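Local coordinates for protein HP0035 (Helicobacter pylori, PDB 3F42) that probably binds DNA as a homodimer and alters its conformation, with possible roles in nucleoid organisation, DNA protection and gene regulation, at residues G38-S43 / M71-D76; V42-L47 / K79-N84. One frame throughout, in Å; residues are numbered along the deposited sequence. Where two conformers were deposited one is given.

Contact 1. Residues G38-S43 / M71-D76; sequences GMVSVS and MSALND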
loop_
_atom_site.group_PDB
_atom_site.type_symbol
_atom_site.label_atom_id
_atom_site.label_comp_id
_atom_site.label_asym_id
_atom_site.label_seq_id
_atom_site.Cartn_x
_atom_site.Cartn_y
_atom_site.Cartn_z
ATOM N N GLY A 38 21.079 -13.821 -34.562
ATOM C CA GLY A 38 21.878 -14.023 -33.354
ATOM C C GLY A 38 23.063 -13.085 -33.184
ATOM O O GLY A 38 23.795 -13.200 -32.185
HETATM N N MSE A 39 23.276 -12.165 -34.119
HETATM C CA MSE A 39 24.407 -11.227 -34.037
HETATM C C MSE A 39 24.202 -10.123 -33.012
HETATM O O MSE A 39 25.146 -9.422 -32.655
HETATM C CB MSE A 39 24.707 -10.609 -35.406
HETATM C CG MSE A 39 25.156 -11.626 -36.422
HETATM SE SE MSE A 39 25.727 -10.744 -38.059
HETATM C CE MSE A 39 24.024 -10.073 -38.697
ATOM N N VAL A 40 22.954 -9.950 -32.568
ATOM C CA VAL A 40 22.673 -9.008 -31.474
ATOM C C VAL A 40 22.008 -9.792 -30.355
ATOM O O VAL A 40 21.102 -10.561 -30.616
ATOM C CB VAL A 40 21.767 -7.851 -31.936
ATOM C CG1 VAL A 40 21.231 -7.038 -30.737
ATOM C CG2 VAL A 40 22.512 -6.911 -32.880
ATOM N N SER A 41 22.452 -9.580 -29.111
ATOM C CA SER A 41 21.809 -10.186 -27.959
ATOM C C SER A 41 21.645 -9.093 -26.922
ATOM O O SER A 41 22.619 -8.362 -26.624
ATOM C CB SER A 41 22.660 -11.301 -27.386
ATOM O OG SER A 41 21.905 -11.990 -26.396
ATOM N N VAL A 42 20.448 -9.004 -26.356
ATOM C CA VAL A 42 20.226 -8.079 -25.231
ATOM C C VAL A 42 19.634 -8.846 -24.067
ATOM O O VAL A 42 18.874 -9.778 -24.276
ATOM C CB VAL A 42 19.353 -6.868 -25.574
ATOM C CG1 VAL A 42 20.025 -6.070 -26.701
ATOM C CG2 VAL A 42 17.929 -7.327 -25.989
ATOM N N SER A 43 20.035 -8.481 -22.859
ATOM C CA SER A 43 19.454 -9.103 -21.664
ATOM C C SER A 43 18.893 -8.032 -20.735
ATOM O O SER A 43 19.575 -7.067 -20.382
ATOM C CB SER A 43 20.505 -9.918 -20.902
ATOM O OG SER A 43 20.981 -10.963 -21.725
HETATM N N MSE A 71 17.464 -2.147 -32.362
HETATM C CA MSE A 71 16.094 -1.719 -32.060
HETATM C C MSE A 71 15.085 -2.880 -32.016
HETATM O O MSE A 71 14.205 -2.882 -31.143
HETATM C CB MSE A 71 15.638 -0.691 -33.079
HETATM C CG MSE A 71 16.311 0.628 -32.842
HETATM SE SE MSE A 71 15.553 2.011 -33.983
HETATM C CE MSE A 71 13.785 2.051 -33.254
ATOM N N SER A 72 15.230 -3.854 -32.932
ATOM C CA SER A 72 14.376 -5.018 -32.954
ATOM C C SER A 72 14.506 -5.824 -31.636
ATOM O O SER A 72 13.498 -6.113 -30.984
ATOM C CB SER A 72 14.787 -5.934 -34.134
ATOM O OG SER A 72 13.955 -7.060 -34.148
ATOM N N ALA A 73 15.744 -6.133 -31.258
ATOM C CA ALA A 73 15.976 -6.967 -30.048
ATOM C C ALA A 73 15.542 -6.214 -28.805
ATOM O O ALA A 73 14.912 -6.801 -27.899
ATOM C CB ALA A 73 17.434 -7.375 -29.920
ATOM N N LEU A 74 15.871 -4.920 -28.765
ATOM C CA LEU A 74 15.533 -4.112 -27.574
ATOM C C LEU A 74 14.030 -4.005 -27.426
ATOM O O LEU A 74 13.483 -4.219 -26.321
ATOM C CB LEU A 74 16.177 -2.745 -27.659
ATOM C CG LEU A 74 17.693 -2.798 -27.427
ATOM C CD1 LEU A 74 18.301 -1.481 -27.920
ATOM C CD2 LEU A 74 18.061 -3.037 -25.923
ATOM N N ASN A 75 13.338 -3.677 -28.518
ATOM C CA ASN A 75 11.882 -3.589 -28.420
ATOM C C ASN A 75 11.213 -4.929 -28.044
ATOM O O ASN A 75 10.241 -4.941 -27.273
ATOM C CB ASN A 75 11.293 -2.992 -29.710
ATOM C CG ASN A 75 11.240 -1.491 -29.672
ATOM O OD1 ASN A 75 10.755 -0.891 -28.705
ATOM N ND2 ASN A 75 11.706 -0.866 -30.723
ATOM N N ASP A 76 11.735 -6.045 -28.578
ATOM C CA ASP A 76 11.207 -7.369 -28.244
ATOM C C ASP A 76 11.357 -7.582 -26.730
ATOM O O ASP A 76 10.434 -8.020 -26.056
ATOM C CB ASP A 76 11.960 -8.462 -29.004
ATOM C CG ASP A 76 11.493 -8.615 -30.449
ATOM O OD1 ASP A 76 10.535 -7.937 -30.885
ATOM O OD2 ASP A 76 12.098 -9.433 -31.155
#
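With chi1 at -60°, Val42 sets CG1 beside its own backbone N and CG2 between that N and the carbonyl carbon, and the two branches reach different residues of the helix. CG1 meets Leu74 CD2 at 3.7 Å, the two side chains crossing at about a right angle. CG2 lies against Ala73, 4.0 Å from its CB and 3.6 Å from its carbonyl O. Val40, two residues earlier and on the same face of the strand, turns CG1 anti to the backbone N (chi1 168°), which brings this methyl 3.9 Å from Ala73 CB. The small Ala73 CB thus meets one methyl from each valine, consistent with the close approach of strand 40-43 to helix 71-76, their axes 8.2 Å apart at nearest and inclined by 26°. Around the pair, Tyr69 and Leu70 add cover to Val40, Leu50 touches both Val42 and Leu74, and Leu74 also packs on Leu74 of the second subunit. The buried side chains meet one another through carbon atoms alone, and the one polar atom they touch is Ala73 O. The fit therefore depends largely on shape and exclusion of water, and it carries the intrachain core up to the interface with the second subunit.

Contact 2. Residues V42-L47 / K79-N84; sequences VSFNGL and KAVEEN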
loop_
_atom_site.group_PDB
_atom_site.type_symbol
_atom_site.label_atom_id
_atom_site.label_comp_id
_atom_site.label_asym_id
_atom_site.label_seq_id
_atom_site.Cartn_x
_atom_site.Cartn_y
_atom_site.Cartn_z
ATOM N N VAL A 42 20.448 -9.004 -26.356
ATOM C CA VAL A 42 20.226 -8.079 -25.231
ATOM C C VAL A 42 19.634 -8.846 -24.067
ATOM O O VAL A 42 18.874 -9.778 -24.276
ATOM C CB VAL A 42 19.353 -6.868 -25.574
ATOM C CG1 VAL A 42 20.025 -6.070 -26.701
ATOM C CG2 VAL A 42 17.929 -7.327 -25.989
ATOM N N SER A 43 20.035 -8.481 -22.859
ATOM C CA SER A 43 19.454 -9.103 -21.664
ATOM C C SER A 43 18.893 -8.032 -20.735
ATOM O O SER A 43 19.575 -7.067 -20.382
ATOM C CB SER A 43 20.505 -9.918 -20.902
ATOM O OG SER A 43 20.981 -10.963 -21.725
ATOM N N PHE A 44 17.673 -8.283 -20.283
ATOM C CA PHE A 44 17.008 -7.433 -19.317
ATOM C C PHE A 44 16.771 -8.200 -18.044
ATOM O O PHE A 44 16.509 -9.412 -18.085
ATOM C CB PHE A 44 15.637 -7.048 -19.845
ATOM C CG PHE A 44 15.675 -6.091 -21.022
ATOM C CD1 PHE A 44 15.726 -4.720 -20.797
ATOM C CD2 PHE A 44 15.641 -6.564 -22.344
ATOM C CE1 PHE A 44 15.744 -3.811 -21.855
ATOM C CE2 PHE A 44 15.652 -5.638 -23.425
ATOM C CZ PHE A 44 15.703 -4.264 -23.158
ATOM N N ASN A 45 16.762 -7.483 -16.933
ATOM C CA ASN A 45 16.158 -8.087 -15.743
ATOM C C ASN A 45 14.651 -7.822 -15.720
ATOM O O ASN A 45 14.108 -7.116 -16.582
ATOM C CB ASN A 45 16.895 -7.655 -14.469
ATOM C CG ASN A 45 16.690 -6.188 -14.105
ATOM O OD1 ASN A 45 15.726 -5.522 -14.522
ATOM N ND2 ASN A 45 17.625 -5.663 -13.318
ATOM N N GLY A 46 13.963 -8.397 -14.735
ATOM C CA GLY A 46 12.520 -8.318 -14.686
ATOM C C GLY A 46 11.999 -6.981 -14.210
ATOM O O GLY A 46 10.779 -6.768 -14.170
ATOM N N LEU A 47 12.903 -6.059 -13.896
ATOM C CA LEU A 47 12.513 -4.656 -13.651
ATOM C C LEU A 47 12.542 -3.887 -14.964
ATOM O O LEU A 47 12.109 -2.735 -15.028
ATOM C CB LEU A 47 13.475 -3.963 -12.677
ATOM C CG LEU A 47 13.648 -4.669 -11.333
ATOM C CD1 LEU A 47 14.595 -3.854 -10.419
ATOM C CD2 LEU A 47 12.303 -4.839 -10.656
ATOM N N LYS A 79 9.043 -5.171 -24.686
ATOM C CA LYS A 79 7.655 -5.630 -24.776
ATOM C C LYS A 79 7.461 -6.848 -23.847
ATOM O O LYS A 79 6.458 -6.935 -23.126
ATOM C CB LYS A 79 7.297 -5.989 -26.232
ATOM C CG LYS A 79 5.808 -6.253 -26.511
ATOM C CD LYS A 79 5.595 -6.759 -27.987
ATOM C CE LYS A 79 4.124 -7.174 -28.279
ATOM N NZ LYS A 79 3.993 -8.208 -29.363
ATOM N N ALA A 80 8.419 -7.780 -23.876
ATOM C CA ALA A 80 8.331 -8.986 -23.062
ATOM C C ALA A 80 8.303 -8.686 -21.573
ATOM O O ALA A 80 7.438 -9.222 -20.832
ATOM C CB ALA A 80 9.416 -9.995 -23.428
ATOM N N VAL A 81 9.213 -7.825 -21.123
ATOM C CA VAL A 81 9.236 -7.497 -19.712
ATOM C C VAL A 81 7.962 -6.748 -19.301
ATOM O O VAL A 81 7.381 -7.050 -18.242
ATOM C CB VAL A 81 10.494 -6.714 -19.352
ATOM C CG1 VAL A 81 10.421 -6.268 -17.897
ATOM C CG2 VAL A 81 11.727 -7.609 -19.568
ATOM N N GLU A 82 7.490 -5.832 -20.128
ATOM C CA GLU A 82 6.295 -5.054 -19.749
ATOM C C GLU A 82 5.057 -5.960 -19.726
ATOM O O GLU A 82 4.201 -5.787 -18.858
ATOM C CB GLU A 82 6.118 -3.836 -20.640
ATOM C CG GLU A 82 4.851 -3.024 -20.444
ATOM C CD GLU A 82 4.771 -2.320 -19.093
ATOM O OE1 GLU A 82 5.704 -2.394 -18.259
ATOM O OE2 GLU A 82 3.746 -1.636 -18.887
ATOM N N GLU A 83 4.970 -6.910 -20.682
ATOM C CA GLU A 83 3.905 -7.913 -20.630
ATOM C C GLU A 83 3.962 -8.725 -19.347
ATOM O O GLU A 83 2.923 -8.915 -18.682
ATOM C CB GLU A 83 3.934 -8.810 -21.863
ATOM C CG GLU A 83 3.430 -8.086 -23.071
ATOM C CD GLU A 83 3.552 -8.912 -24.334
ATOM O OE1 GLU A 83 4.096 -10.036 -24.262
ATOM O OE2 GLU A 83 3.111 -8.428 -25.390
ATOM N N ASN A 84 5.157 -9.172 -18.954
ATOM C CA ASN A 84 5.303 -9.853 -17.653
ATOM C C ASN A 84 4.866 -8.977 -16.507
ATOM O O ASN A 84 4.189 -9.455 -15.579
ATOM C CB ASN A 84 6.729 -10.315 -17.339
ATOM C CG ASN A 84 6.829 -10.929 -15.940
ATOM O OD1 ASN A 84 6.347 -12.032 -15.710
ATOM N ND2 ASN A 84 7.409 -10.204 -14.999
#
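Phe44 is the first residue of 42-47 to reach Val81, and it does so with its root: CB lies 4.0 Å from Val81 CG2, which approaches the ring obliquely. The ring also packs against Leu50, Leu74 and Tyr78, and its plane stands at about 60° to that of the tyrosine. At Asn45 the backbone takes over. Its carbonyl O sits 3.9 Å from Val81 CG2 and 4.0 Å from CG1, while CB points away from the helix. Its side chain closes the turn: OD1 accepts a hydrogen bond from Leu47 N at 2.9 Å, with the donor well above the carbonyl plane, and ND2 is bonded to Glu49. Gly46 follows, and its O meets Val81 CG1 at 3.8 Å while also accepting a hydrogen bond from Arg85, so that a methyl and a guanidinium group gather at one carbonyl. Leu47 turns its CB away from 79-84; its backbone C is 4.3 Å from Val81 CG1, its O is hydrogen-bonded to Tyr78 of the second subunit, and its side chain reaches Glu23 and Lys27 of helix 5-27. A single forked residue thus spans four consecutive positions: chi1 of 174° sets Val81 CG1 anti to its backbone N, toward Gly46 O, and CG2 anti to its carbonyl carbon, toward Phe44 CB. The bend is an Asx turn in the link between antiparallel strands 40-45 and 50-55, here packed on helix 63-93 in the alpha-beta-beta-beta-alpha fold of the YbaB/EbfC family.

Contacts 1 and 2 both pair strand 40-45 with helix 63-93, share Val42 and Ser43, and lie with centres 12 Å apart, yet their chemistry differs along the shared elements. They meet directly where Leu74 CD2 packs on Phe44 CZ at 3.8 Å, making the apolar layer continuous. Contact 1, all of whose touching residues are buried, is mainly side chain against side chain, with one methyl over a helix carbonyl. Contact 2 is nearer the centre of the chain yet mixes buried and partly exposed residues, and most approaches to Val81 come from backbone atoms at the turn. Both border the second subunit: contact 1 through Leu74 packing and a hydrogen bond from its Leu50 N to Asn75, contact 2 through Leu47 O and its Tyr78.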